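Local coordinates for PqqA binding protein (Xanthomonas campestris pv. campestris, PDB 3G2B) that probably binds the precursor peptide PqqA and presents it to PqqE in the biosynthesis of the redox cofactor pyrroloquinoline quinone, at residues S74-E77 with T78-E82; A59-A62 with Q63-A67; V39-D42 with D43-V47; P13-R16 with A17-L21. All coordinates share one frame; numbering follows the deposited sequence.

Interaction 1: S74-E77 with T78-E82; sequences SEIE and TDVIE
From S74 to I81 the chain repeats the i to i+4 pattern of an alpha helix, T78 N to S74 O, D79 N to E75 O, V80 N to I76 O and I81 N to E77 O, with N-H...O angles of 159° to 165°. The V80 N to I76 O bond, at 2.8 Å, runs nearly straight on from the I76 carbonyl. On one face I76 CG2 meets V80 CG2 at 3.9 Å, and the two side chains slant across each other. With CG1 of I76 beside the backbone N (chi1 -63°), the CG2 branch is left anti to that N and meets V80, whose CG2 also lies over the I76 carbonyl oxygen, 3.1 Å from I76 O. Both residues belong to helix 73-89, which packs against helix 58-68 in the helical part of PqqD: I76 rests on A62 and A66, V80 on L58. Round the helix from there, E77 and I81 run alongside each other and point the same way, E77 CG lying 3.9 Å from I81 CD1. I81 CG1 sits 3.2 Å from E77 O, so the base of this side chain covers the carbonyl that its own backbone N binds. Extended beyond CG, the E77 chain carries its carboxylate outward to a salt bridge between OE2 and R9 of the second subunit; that same arginine packs on I81.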
ATOM      1  N   SER A  74     -22.176 -18.820  -2.588  1.00 11.20           N
ATOM      2  CA  SER A  74     -22.239 -17.546  -3.297  1.00 11.63           C
ATOM      3  C   SER A  74     -21.895 -16.416  -2.331  1.00 10.60           C
ATOM      4  O   SER A  74     -21.109 -15.523  -2.652  1.00 11.09           O
ATOM      5  CB  SER A  74     -23.639 -17.331  -3.877  1.00 13.04           C
ATOM      6  OG  SER A  74     -23.705 -16.110  -4.592  1.00 17.96           O
ATOM      7  N   GLU A  75     -22.491 -16.470  -1.144  1.00 10.53           N
ATOM      8  CA  GLU A  75     -22.258 -15.472  -0.106  1.00 10.08           C
ATOM      9  C   GLU A  75     -20.797 -15.449   0.331  1.00  9.93           C
ATOM     10  O   GLU A  75     -20.184 -14.387   0.433  1.00  8.61           O
ATOM     11  CB  GLU A  75     -23.151 -15.762   1.105  1.00 12.57           C
ATOM     12  CG  GLU A  75     -24.626 -15.477   0.854  1.00 17.81           C
ATOM     13  CD  GLU A  75     -25.518 -15.896   2.007  1.00 21.00           C
ATOM     14  OE1 GLU A  75     -25.079 -15.779   3.172  1.00 20.80           O
ATOM     15  OE2 GLU A  75     -26.665 -16.326   1.744  1.00 22.71           O
ATOM     16  N   ILE A  76     -20.243 -16.624   0.602  1.00 10.20           N
ATOM     17  CA  ILE A  76     -18.858 -16.709   1.029  1.00  9.40           C
ATOM     18  C   ILE A  76     -17.901 -16.221  -0.064  1.00  8.71           C
ATOM     19  O   ILE A  76     -16.905 -15.559   0.225  1.00  8.98           O
ATOM     20  CB  ILE A  76     -18.499 -18.155   1.445  1.00  9.00           C
ATOM     21  CG1 ILE A  76     -19.342 -18.574   2.660  1.00 10.66           C
ATOM     22  CG2 ILE A  76     -17.015 -18.254   1.775  1.00  9.71           C
ATOM     23  CD1 ILE A  76     -19.184 -17.668   3.874  1.00 11.20           C
ATOM     24  N   GLU A  77     -18.201 -16.527  -1.325  1.00  8.12           N
ATOM     25  CA  GLU A  77     -17.330 -16.074  -2.404  1.00  8.51           C
ATOM     26  C   GLU A  77     -17.293 -14.549  -2.428  1.00  8.60           C
ATOM     27  O   GLU A  77     -16.236 -13.944  -2.595  1.00  7.88           O
ATOM     28  CB  GLU A  77     -17.806 -16.616  -3.757  1.00  8.36           C
ATOM     29  CG  GLU A  77     -16.881 -16.222  -4.911  1.00  8.70           C
ATOM     30  CD  GLU A  77     -17.165 -16.979  -6.199  1.00  9.50           C
ATOM     31  OE1 GLU A  77     -17.465 -16.327  -7.226  1.00 11.56           O
ATOM     32  OE2 GLU A  77     -17.073 -18.224  -6.188  1.00 10.30           O
ATOM     33  N   THR A  78     -18.448 -13.916  -2.246  1.00  8.19           N
ATOM     34  CA  THR A  78     -18.481 -12.459  -2.231  1.00  9.25           C
ATOM     35  C   THR A  78     -17.593 -11.931  -1.103  1.00  9.41           C
ATOM     36  O   THR A  78     -16.803 -11.009  -1.304  1.00  9.57           O
ATOM     37  CB  THR A  78     -19.921 -11.938  -2.024  1.00  8.68           C
ATOM     38  OG1 THR A  78     -20.664 -12.111  -3.234  1.00  9.89           O
ATOM     39  CG2 THR A  78     -19.919 -10.463  -1.640  1.00 11.82           C
ATOM     40  N   ASP A  79     -17.723 -12.526   0.078  1.00  9.93           N
ATOM     41  CA  ASP A  79     -16.941 -12.104   1.232  1.00 10.86           C
ATOM     42  C   ASP A  79     -15.443 -12.311   1.021  1.00 10.14           C
ATOM     43  O   ASP A  79     -14.628 -11.454   1.387  1.00 10.76           O
ATOM     44  CB  ASP A  79     -17.422 -12.847   2.482  1.00 11.81           C
ATOM     45  CG  ASP A  79     -18.726 -12.278   3.034  1.00 14.38           C
ATOM     46  OD1 ASP A  79     -19.424 -11.540   2.303  1.00 14.91           O
ATOM     47  OD2 ASP A  79     -19.055 -12.566   4.199  1.00 18.30           O
ATOM     48  N   VAL A  80     -15.082 -13.443   0.422  1.00  9.26           N
ATOM     49  CA  VAL A  80     -13.680 -13.749   0.157  1.00  8.64           C
ATOM     50  C   VAL A  80     -13.102 -12.742  -0.825  1.00  9.66           C
ATOM     51  O   VAL A  80     -11.999 -12.237  -0.639  1.00  8.92           O
ATOM     52  CB  VAL A  80     -13.516 -15.183  -0.416  1.00  8.19           C
ATOM     53  CG1 VAL A  80     -12.083 -15.398  -0.905  1.00 10.20           C
ATOM     54  CG2 VAL A  80     -13.857 -16.204   0.649  1.00  9.88           C
ATOM     55  N   ILE A  81     -13.849 -12.440  -1.881  1.00  8.74           N
ATOM     56  CA  ILE A  81     -13.373 -11.478  -2.862  1.00 10.04           C
ATOM     57  C   ILE A  81     -13.249 -10.083  -2.251  1.00  9.54           C
ATOM     58  O   ILE A  81     -12.275  -9.380  -2.504  1.00  9.70           O
ATOM     59  CB  ILE A  81     -14.299 -11.437  -4.089  1.00 10.72           C
ATOM     60  CG1 ILE A  81     -14.227 -12.779  -4.818  1.00 12.12           C
ATOM     61  CG2 ILE A  81     -13.890 -10.301  -5.015  1.00 13.93           C
ATOM     62  CD1 ILE A  81     -15.128 -12.878  -6.041  1.00 13.54           C
ATOM     63  N   GLU A  82     -14.229  -9.689  -1.442  1.00 10.78           N
ATOM     64  CA  GLU A  82     -14.191  -8.377  -0.800  1.00 11.77           C
ATOM     65  C   GLU A  82     -12.947  -8.246   0.078  1.00 10.61           C
ATOM     66  O   GLU A  82     -12.227  -7.249   0.002  1.00  9.84           O
ATOM     67  CB  GLU A  82     -15.445  -8.160   0.055  1.00 14.95           C
ATOM     68  CG  GLU A  82     -15.376  -6.910   0.934  1.00 22.69           C
ATOM     69  CD  GLU A  82     -16.589  -6.746   1.841  1.00 26.91           C
ATOM     70  OE1 GLU A  82     -16.970  -7.723   2.524  1.00 27.86           O
ATOM     71  OE2 GLU A  82     -17.156  -5.633   1.878  1.00 30.19           O
TER

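Interaction 2: A59-A62 with Q63-A67; sequences AQIA and QTLAA
Helix 58-68, the middle of the three helices of the chain, contains this contact, and its two turns from A59 to A66 are held by four successive i to i+4 backbone bonds. The one from L65 N to I61 O is 3.0 Å long and the straightest of the four, with an N-H...O angle of 171°. Beside this bond the side chains of I61 and L65 run side by side in the same direction, and I61 CG2 touches L65 CD1 at 4.0 Å. The chi1 of L65, -65°, sets CG opposite its own carbonyl carbon and back over the preceding turn, only 3.2 Å from I61 O. This apolar ridge faces the neighbouring parts of the helical fold: L65 packs on V47, V48 and R51 of helix 44-51, and I61 on Y52 and Q56. Another side is built from alanines, with A66 CB 3.3 Å from A62 O; these small methyls face helix 73-89, consistent with its close approach, A62 meeting I76 and E77, and A66 meeting A73 and I76. T64 OG1, beside its backbone N, comes within 3.0 Å of Q60 O. At the start of the helix Q60 turns its OE1 back to accept a hydrogen bond from the backbone N of S57.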
ATOM      1  N   ALA A  59     -12.165 -18.714  -5.705  1.00  9.35           N
ATOM      2  CA  ALA A  59     -13.342 -19.542  -5.937  1.00  9.37           C
ATOM      3  C   ALA A  59     -13.188 -20.849  -5.163  1.00  8.50           C
ATOM      4  O   ALA A  59     -14.115 -21.294  -4.486  1.00  9.83           O
ATOM      5  CB  ALA A  59     -13.499 -19.827  -7.434  1.00 10.10           C
ATOM      6  N   GLN A  60     -12.007 -21.455  -5.251  1.00  9.79           N
ATOM      7  CA  GLN A  60     -11.744 -22.707  -4.549  1.00  9.37           C
ATOM      8  C   GLN A  60     -11.768 -22.502  -3.040  1.00 10.16           C
ATOM      9  O   GLN A  60     -12.306 -23.321  -2.301  1.00 10.22           O
ATOM     10  CB  GLN A  60     -10.390 -23.274  -4.977  1.00 10.41           C
ATOM     11  CG  GLN A  60     -10.375 -23.767  -6.414  1.00 12.19           C
ATOM     12  CD  GLN A  60      -8.988 -24.192  -6.874  1.00 15.94           C
ATOM     13  OE1 GLN A  60      -8.068 -23.378  -6.946  1.00 16.06           O
ATOM     14  NE2 GLN A  60      -8.835 -25.476  -7.190  1.00 19.87           N
ATOM     15  N   ILE A  61     -11.180 -21.405  -2.582  1.00  9.41           N
ATOM     16  CA  ILE A  61     -11.162 -21.125  -1.153  1.00 10.05           C
ATOM     17  C   ILE A  61     -12.587 -20.967  -0.628  1.00  9.81           C
ATOM     18  O   ILE A  61     -12.930 -21.498   0.430  1.00  9.33           O
ATOM     19  CB  ILE A  61     -10.341 -19.851  -0.852  1.00  9.40           C
ATOM     20  CG1 ILE A  61      -8.857 -20.127  -1.119  1.00 12.12           C
ATOM     21  CG2 ILE A  61     -10.555 -19.417   0.599  1.00 11.36           C
ATOM     22  CD1 ILE A  61      -7.969 -18.902  -1.034  1.00 11.03           C
ATOM     23  N   ALA A  62     -13.421 -20.254  -1.377  1.00 10.11           N
ATOM     24  CA  ALA A  62     -14.806 -20.033  -0.964  1.00  9.39           C
ATOM     25  C   ALA A  62     -15.609 -21.330  -0.957  1.00  8.82           C
ATOM     26  O   ALA A  62     -16.397 -21.571  -0.044  1.00  9.12           O
ATOM     27  CB  ALA A  62     -15.467 -19.018  -1.881  1.00  7.74           C
ATOM     28  N   GLN A  63     -15.417 -22.159  -1.981  1.00  8.48           N
ATOM     29  CA  GLN A  63     -16.128 -23.432  -2.069  1.00  9.74           C
ATOM     30  C   GLN A  63     -15.767 -24.312  -0.869  1.00 10.03           C
ATOM     31  O   GLN A  63     -16.641 -24.908  -0.243  1.00 10.29           O
ATOM     32  CB  GLN A  63     -15.764 -24.143  -3.375  1.00  9.24           C
ATOM     33  CG  GLN A  63     -16.045 -25.653  -3.385  1.00  9.99           C
ATOM     34  CD  GLN A  63     -17.520 -26.006  -3.322  1.00 12.43           C
ATOM     35  OE1 GLN A  63     -17.877 -27.156  -3.048  1.00 14.41           O
ATOM     36  NE2 GLN A  63     -18.383 -25.036  -3.590  1.00  7.86           N
ATOM     37  N   THR A  64     -14.476 -24.370  -0.553  1.00 10.33           N
ATOM     38  CA  THR A  64     -13.981 -25.162   0.571  1.00 11.98           C
ATOM     39  C   THR A  64     -14.569 -24.665   1.889  1.00 11.24           C
ATOM     40  O   THR A  64     -15.147 -25.437   2.658  1.00 12.29           O
ATOM     41  CB  THR A  64     -12.435 -25.090   0.657  1.00 13.85           C
ATOM     42  OG1 THR A  64     -11.865 -25.713  -0.500  1.00 15.48           O
ATOM     43  CG2 THR A  64     -11.926 -25.793   1.909  1.00 16.14           C
ATOM     44  N   LEU A  65     -14.429 -23.371   2.148  1.00 12.38           N
ATOM     45  CA  LEU A  65     -14.943 -22.799   3.389  1.00 11.21           C
ATOM     46  C   LEU A  65     -16.458 -22.905   3.528  1.00 11.38           C
ATOM     47  O   LEU A  65     -16.967 -23.193   4.613  1.00 11.22           O
ATOM     48  CB  LEU A  65     -14.518 -21.334   3.515  1.00 12.24           C
ATOM     49  CG  LEU A  65     -13.013 -21.091   3.648  1.00 14.89           C
ATOM     50  CD1 LEU A  65     -12.757 -19.612   3.924  1.00 13.75           C
ATOM     51  CD2 LEU A  65     -12.454 -21.946   4.781  1.00 15.77           C
ATOM     52  N   ALA A  66     -17.191 -22.679   2.443  1.00 10.78           N
ATOM     53  CA  ALA A  66     -18.640 -22.764   2.535  1.00 11.04           C
ATOM     54  C   ALA A  66     -19.044 -24.188   2.902  1.00 11.87           C
ATOM     55  O   ALA A  66     -19.951 -24.394   3.704  1.00 13.01           O
ATOM     56  CB  ALA A  66     -19.294 -22.337   1.216  1.00 10.12           C
ATOM     57  N   ALA A  67     -18.356 -25.170   2.326  1.00 11.53           N
ATOM     58  CA  ALA A  67     -18.664 -26.565   2.614  1.00 13.00           C
ATOM     59  C   ALA A  67     -18.311 -26.899   4.060  1.00 13.93           C
ATOM     60  O   ALA A  67     -19.075 -27.576   4.748  1.00 15.85           O
ATOM     61  CB  ALA A  67     -17.906 -27.481   1.660  1.00 12.99           C
TER

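Interaction 3: V39-D42 with D43-V47; sequences VELD and DIALV
L41, in the last part of strand 29-41, reaches to A45 and L46 in the first turn of helix 44-51, a strand-to-helix junction in PqqD. Its CB lies 4.3 Å from L46 CA. With chi1 at -69°, CG is placed opposite the carbonyl carbon of L41, and the extended second torsion leads the chain on to its two methyls. CD2 is the one that touches, lying 4.1 Å from A45 CB and 4.0 Å from A45 O. The leucine thus packs across the corner where the chain changes direction; beyond it A45 also meets L83 of helix 73-89, and L41 packs on L32 of the second subunit, whose strand pairs antiparallel with residues 39 to 41. The turn itself is made by D42 and D43. D43, with a positive phi of 51°, lies where the chain passes from extended to helical. The carbonyl of D42 then accepts the amide of A45 over 3.1 Å, a bent bond with an N-H...O angle of 144° and the donor well above the carbonyl plane. A45 CB sits against that oxygen as well. The two carboxylates come fairly close, and their like charges probably disfavour any nearer approach: D42 OD1 lies 4.6 Å from D43 OD1.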
ATOM      1  N   VAL A  39      -3.211  -4.790  10.214  1.00 14.06           N
ATOM      2  CA  VAL A  39      -4.497  -4.902   9.544  1.00 14.57           C
ATOM      3  C   VAL A  39      -5.343  -5.927  10.297  1.00 13.94           C
ATOM      4  O   VAL A  39      -4.969  -7.093  10.398  1.00 12.55           O
ATOM      5  CB  VAL A  39      -4.320  -5.348   8.071  1.00 15.72           C
ATOM      6  CG1 VAL A  39      -5.671  -5.503   7.405  1.00 16.68           C
ATOM      7  CG2 VAL A  39      -3.469  -4.323   7.318  1.00 16.48           C
ATOM      8  N   GLU A  40      -6.476  -5.483  10.831  1.00 14.24           N
ATOM      9  CA  GLU A  40      -7.358  -6.365  11.591  1.00 15.53           C
ATOM     10  C   GLU A  40      -8.103  -7.368  10.712  1.00 15.66           C
ATOM     11  O   GLU A  40      -8.598  -7.021   9.639  1.00 17.23           O
ATOM     12  CB  GLU A  40      -8.366  -5.532  12.387  1.00 17.89           C
ATOM     13  CG  GLU A  40      -9.346  -6.361  13.208  1.00 24.87           C
ATOM     14  CD  GLU A  40     -10.297  -5.504  14.029  1.00 27.76           C
ATOM     15  OE1 GLU A  40     -11.135  -6.076  14.759  1.00 30.00           O
ATOM     16  OE2 GLU A  40     -10.209  -4.260  13.942  1.00 30.57           O
ATOM     17  N   LEU A  41      -8.168  -8.611  11.183  1.00 14.80           N
ATOM     18  CA  LEU A  41      -8.852  -9.701  10.484  1.00 14.56           C
ATOM     19  C   LEU A  41      -9.873 -10.282  11.449  1.00 16.17           C
ATOM     20  O   LEU A  41      -9.525 -10.642  12.568  1.00 16.58           O
ATOM     21  CB  LEU A  41      -7.869 -10.813  10.122  1.00 14.92           C
ATOM     22  CG  LEU A  41      -6.794 -10.605   9.063  1.00 16.53           C
ATOM     23  CD1 LEU A  41      -5.914 -11.849   8.985  1.00 17.07           C
ATOM     24  CD2 LEU A  41      -7.454 -10.337   7.730  1.00 17.58           C
ATOM     25  N   ASP A  42     -11.126 -10.388  11.037  1.00 15.70           N
ATOM     26  CA  ASP A  42     -12.106 -10.951  11.949  1.00 17.93           C
ATOM     27  C   ASP A  42     -12.903 -12.091  11.351  1.00 16.76           C
ATOM     28  O   ASP A  42     -13.185 -12.113  10.156  1.00 15.80           O
ATOM     29  CB  ASP A  42     -13.054  -9.864  12.461  1.00 24.01           C
ATOM     30  CG  ASP A  42     -13.750  -9.129  11.351  1.00 28.12           C
ATOM     31  OD1 ASP A  42     -14.495  -9.777  10.589  1.00 32.54           O
ATOM     32  OD2 ASP A  42     -13.554  -7.898  11.242  1.00 33.34           O
ATOM     33  N   ASP A  43     -13.231 -13.056  12.202  1.00 14.78           N
ATOM     34  CA  ASP A  43     -14.022 -14.209  11.805  1.00 14.34           C
ATOM     35  C   ASP A  43     -13.527 -14.944  10.554  1.00 14.85           C
ATOM     36  O   ASP A  43     -12.400 -15.430  10.532  1.00 14.25           O
ATOM     37  CB  ASP A  43     -15.483 -13.771  11.656  1.00 13.46           C
ATOM     38  CG  ASP A  43     -16.070 -13.260  12.970  1.00 14.00           C
ATOM     39  OD1 ASP A  43     -17.164 -12.657  12.951  1.00 13.88           O
ATOM     40  OD2 ASP A  43     -15.439 -13.461  14.032  1.00 14.10           O
ATOM     41  N   ILE A  44     -14.348 -15.031   9.513  1.00 16.07           N
ATOM     42  CA  ILE A  44     -13.937 -15.771   8.323  1.00 17.33           C
ATOM     43  C   ILE A  44     -12.695 -15.217   7.617  1.00 17.08           C
ATOM     44  O   ILE A  44     -11.975 -15.971   6.960  1.00 17.00           O
ATOM     45  CB  ILE A  44     -15.107 -15.906   7.306  1.00 19.36           C
ATOM     46  CG1 ILE A  44     -14.968 -17.218   6.525  1.00 22.07           C
ATOM     47  CG2 ILE A  44     -15.121 -14.732   6.345  1.00 18.43           C
ATOM     48  CD1 ILE A  44     -15.117 -18.459   7.381  1.00 24.00           C
ATOM     49  N   ALA A  45     -12.434 -13.918   7.762  1.00 15.25           N
ATOM     50  CA  ALA A  45     -11.263 -13.299   7.134  1.00 14.83           C
ATOM     51  C   ALA A  45      -9.985 -13.909   7.712  1.00 15.27           C
ATOM     52  O   ALA A  45      -8.961 -14.015   7.032  1.00 14.15           O
ATOM     53  CB  ALA A  45     -11.274 -11.793   7.367  1.00 16.35           C
ATOM     54  N   LEU A  46     -10.047 -14.293   8.981  1.00 14.37           N
ATOM     55  CA  LEU A  46      -8.908 -14.916   9.644  1.00 13.30           C
ATOM     56  C   LEU A  46      -8.593 -16.239   8.945  1.00 14.71           C
ATOM     57  O   LEU A  46      -7.433 -16.552   8.663  1.00 12.80           O
ATOM     58  CB  LEU A  46      -9.244 -15.168  11.120  1.00 14.75           C
ATOM     59  CG  LEU A  46      -8.259 -16.021  11.915  1.00 13.72           C
ATOM     60  CD1 LEU A  46      -6.879 -15.362  11.895  1.00 14.68           C
ATOM     61  CD2 LEU A  46      -8.767 -16.184  13.348  1.00 15.34           C
ATOM     62  N   VAL A  47      -9.634 -17.013   8.653  1.00 13.33           N
ATOM     63  CA  VAL A  47      -9.457 -18.297   7.989  1.00 13.59           C
ATOM     64  C   VAL A  47      -8.966 -18.127   6.555  1.00 12.13           C
ATOM     65  O   VAL A  47      -8.068 -18.838   6.112  1.00 13.17           O
ATOM     66  CB  VAL A  47     -10.777 -19.101   7.972  1.00 13.97           C
ATOM     67  CG1 VAL A  47     -10.541 -20.475   7.365  1.00 14.37           C
ATOM     68  CG2 VAL A  47     -11.322 -19.232   9.392  1.00 17.26           C
TER

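Interaction 4: P13-R16 with A17-L21; sequences PALR and AGVRL. With PO4 (phosphate ion), chain B.
A type II beta turn from R16 to V19 joins strand 14-15 to strand 20-24, and its closing bond runs from V19 N to R16 O over 3.0 Å. The amide stands above the carbonyl plane of R16. G18, third in the turn, has a positive phi of 87°, where a CB would press against the carbonyl oxygen of A17. A water also bridges the ends of the turn, donating to R16 O and, at 2.6 Å, to V19 O. V19 CB lies 3.3 Å from R16 O; the apolar contacts are V19 CG2 to R16 CB at 4.1 Å and L15 CB to V19 CB at 4.4 Å. L15 continues onto L32, and V19 onto P35, of strand 29-41. The R16 side chain leads away from the turn, bent at its third torsion (chi3 61°), which brings the guanidinium to a phosphate ion, probably from the crystallisation liquor. The phosphorus lies in the guanidinium plane at its edge; NH1 binds O4 of the phosphate at 2.8 Å, and NH2 makes a weak bond to the same oxygen. R37 and K90 of the same chain and R91 of the second subunit complete this anion site at the interface, where A14 and L15 pair antiparallel with a strand of that subunit. Glycine with positive phi is common at this third position of type II turns.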
ATOM      1  N   PRO A  13      -0.281  16.798  -0.709  1.00 12.39           N
ATOM      2  CA  PRO A  13       0.185  15.687   0.121  1.00 12.36           C
ATOM      3  C   PRO A  13       1.101  16.021   1.277  1.00 12.48           C
ATOM      4  O   PRO A  13       1.750  17.069   1.315  1.00 11.37           O
ATOM      5  CB  PRO A  13       0.908  14.774  -0.878  1.00 12.34           C
ATOM      6  CG  PRO A  13       0.505  15.275  -2.233  1.00 12.62           C
ATOM      7  CD  PRO A  13       0.359  16.747  -2.033  1.00 13.22           C
ATOM      8  N   ALA A  14       1.145  15.081   2.213  1.00 11.91           N
ATOM      9  CA  ALA A  14       2.002  15.146   3.382  1.00 12.16           C
ATOM     10  C   ALA A  14       2.428  13.696   3.553  1.00 10.41           C
ATOM     11  O   ALA A  14       1.662  12.784   3.230  1.00 10.42           O
ATOM     12  CB  ALA A  14       1.217  15.606   4.601  1.00 13.15           C
ATOM     13  N   LEU A  15       3.648  13.467   4.022  1.00 10.76           N
ATOM     14  CA  LEU A  15       4.078  12.097   4.243  1.00 10.40           C
ATOM     15  C   LEU A  15       3.303  11.608   5.466  1.00  9.95           C
ATOM     16  O   LEU A  15       3.087  12.369   6.416  1.00 11.25           O
ATOM     17  CB  LEU A  15       5.582  12.036   4.531  1.00 11.09           C
ATOM     18  CG  LEU A  15       6.527  12.446   3.402  1.00 12.31           C
ATOM     19  CD1 LEU A  15       7.966  12.315   3.882  1.00 12.78           C
ATOM     20  CD2 LEU A  15       6.289  11.571   2.181  1.00 13.63           C
ATOM     21  N   ARG A  16       2.873  10.353   5.443  1.00  9.24           N
ATOM     22  CA  ARG A  16       2.143   9.803   6.580  1.00 11.62           C
ATOM     23  C   ARG A  16       3.067   9.647   7.784  1.00 13.50           C
ATOM     24  O   ARG A  16       4.294   9.641   7.646  1.00 12.31           O
ATOM     25  CB  ARG A  16       1.523   8.452   6.210  1.00 13.29           C
ATOM     26  CG  ARG A  16       0.345   8.575   5.258  1.00 15.54           C
ATOM     27  CD  ARG A  16      -0.234   7.217   4.902  1.00 18.49           C
ATOM     28  NE  ARG A  16      -0.741   6.518   6.079  1.00 20.61           N
ATOM     29  CZ  ARG A  16      -1.335   5.331   6.039  1.00 19.99           C
ATOM     30  NH1 ARG A  16      -1.763   4.765   7.159  1.00 21.63           N
ATOM     31  NH2 ARG A  16      -1.501   4.710   4.877  1.00 22.42           N
ATOM     32  N   ALA A  17       2.468   9.524   8.966  1.00 14.65           N
ATOM     33  CA  ALA A  17       3.221   9.366  10.202  1.00 16.92           C
ATOM     34  C   ALA A  17       4.119   8.145  10.130  1.00 15.18           C
ATOM     35  O   ALA A  17       3.708   7.086   9.661  1.00 18.33           O
ATOM     36  CB  ALA A  17       2.264   9.230  11.377  1.00 17.62           C
ATOM     37  N   GLY A  18       5.351   8.293  10.595  1.00 17.32           N
ATOM     38  CA  GLY A  18       6.269   7.174  10.574  1.00 16.37           C
ATOM     39  C   GLY A  18       7.042   7.048   9.279  1.00 15.98           C
ATOM     40  O   GLY A  18       8.071   6.374   9.240  1.00 16.86           O
ATOM     41  N   VAL A  19       6.553   7.672   8.211  1.00 14.46           N
ATOM     42  CA  VAL A  19       7.261   7.606   6.939  1.00 14.20           C
ATOM     43  C   VAL A  19       8.356   8.654   7.008  1.00 16.74           C
ATOM     44  O   VAL A  19       8.083   9.852   7.045  1.00 17.61           O
ATOM     45  CB  VAL A  19       6.334   7.910   5.747  1.00 13.10           C
ATOM     46  CG1 VAL A  19       7.129   7.895   4.450  1.00 14.07           C
ATOM     47  CG2 VAL A  19       5.220   6.879   5.685  1.00 12.19           C
ATOM     48  N   ARG A  20       9.603   8.207   7.038  1.00 17.80           N
ATOM     49  CA  ARG A  20      10.694   9.160   7.129  1.00 18.74           C
ATOM     50  C   ARG A  20      11.747   9.020   6.050  1.00 17.24           C
ATOM     51  O   ARG A  20      11.963   7.945   5.497  1.00 14.80           O
ATOM     52  CB  ARG A  20      11.340   9.077   8.512  1.00 22.28           C
ATOM     53  CG  ARG A  20      11.910   7.722   8.875  1.00 26.14           C
ATOM     54  CD  ARG A  20      12.170   7.652  10.376  1.00 32.01           C
ATOM     55  NE  ARG A  20      12.801   6.401  10.785  1.00 35.36           N
ATOM     56  CZ  ARG A  20      14.081   6.104  10.586  1.00 37.66           C
ATOM     57  NH1 ARG A  20      14.561   4.935  10.994  1.00 39.16           N
ATOM     58  NH2 ARG A  20      14.884   6.974   9.987  1.00 38.26           N
ATOM     59  N   LEU A  21      12.387  10.140   5.748  1.00 16.19           N
ATOM     60  CA  LEU A  21      13.430  10.178   4.740  1.00 15.18           C
ATOM     61  C   LEU A  21      14.734   9.728   5.387  1.00 13.35           C
ATOM     62  O   LEU A  21      15.055  10.149   6.498  1.00 13.64           O
ATOM     63  CB  LEU A  21      13.577  11.605   4.211  1.00 18.68           C
ATOM     64  CG  LEU A  21      14.604  11.837   3.105  1.00 21.84           C
ATOM     65  CD1 LEU A  21      14.208  11.045   1.871  1.00 22.18           C
ATOM     66  CD2 LEU A  21      14.675  13.325   2.783  1.00 25.44           C
TER
HETATM   67  P   PO4 B 210      -2.762   1.053   5.397  1.00 32.57           P
HETATM   68  O1  PO4 B 210      -1.804   1.062   4.144  1.00 33.90           O
HETATM   69  O2  PO4 B 210      -4.238   1.366   4.936  1.00 34.85           O
HETATM   70  O3  PO4 B 210      -2.704  -0.363   6.087  1.00 34.02           O
HETATM   71  O4  PO4 B 210      -2.295   2.149   6.428  1.00 35.57           O
HETATM   72  O   HOH W   1       6.494  11.515   8.307  1.00 28.39           O

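How the interactions relate
Interactions 1 and 2 lie on helices 73-89 and 58-68, which follow each other in the chain, and touch directly, E77 CA lying 3.5 Å from A62 CB; interaction 2 is partly buried, whereas the other three are surface contacts. Interaction 3 joins the same cluster through L65 and V47, but one bent bond replaces the regular i to i+4 series. Interaction 4, its centre about 34 Å from that of interaction 1, is alone in involving a bridging water and an anion, yet shares a sheet with interaction 3. All four meet the second subunit, by antiparallel strand pairing in 3 and 4 and through its R9 in 1 and 2, with backbone bonds from A59 in 2.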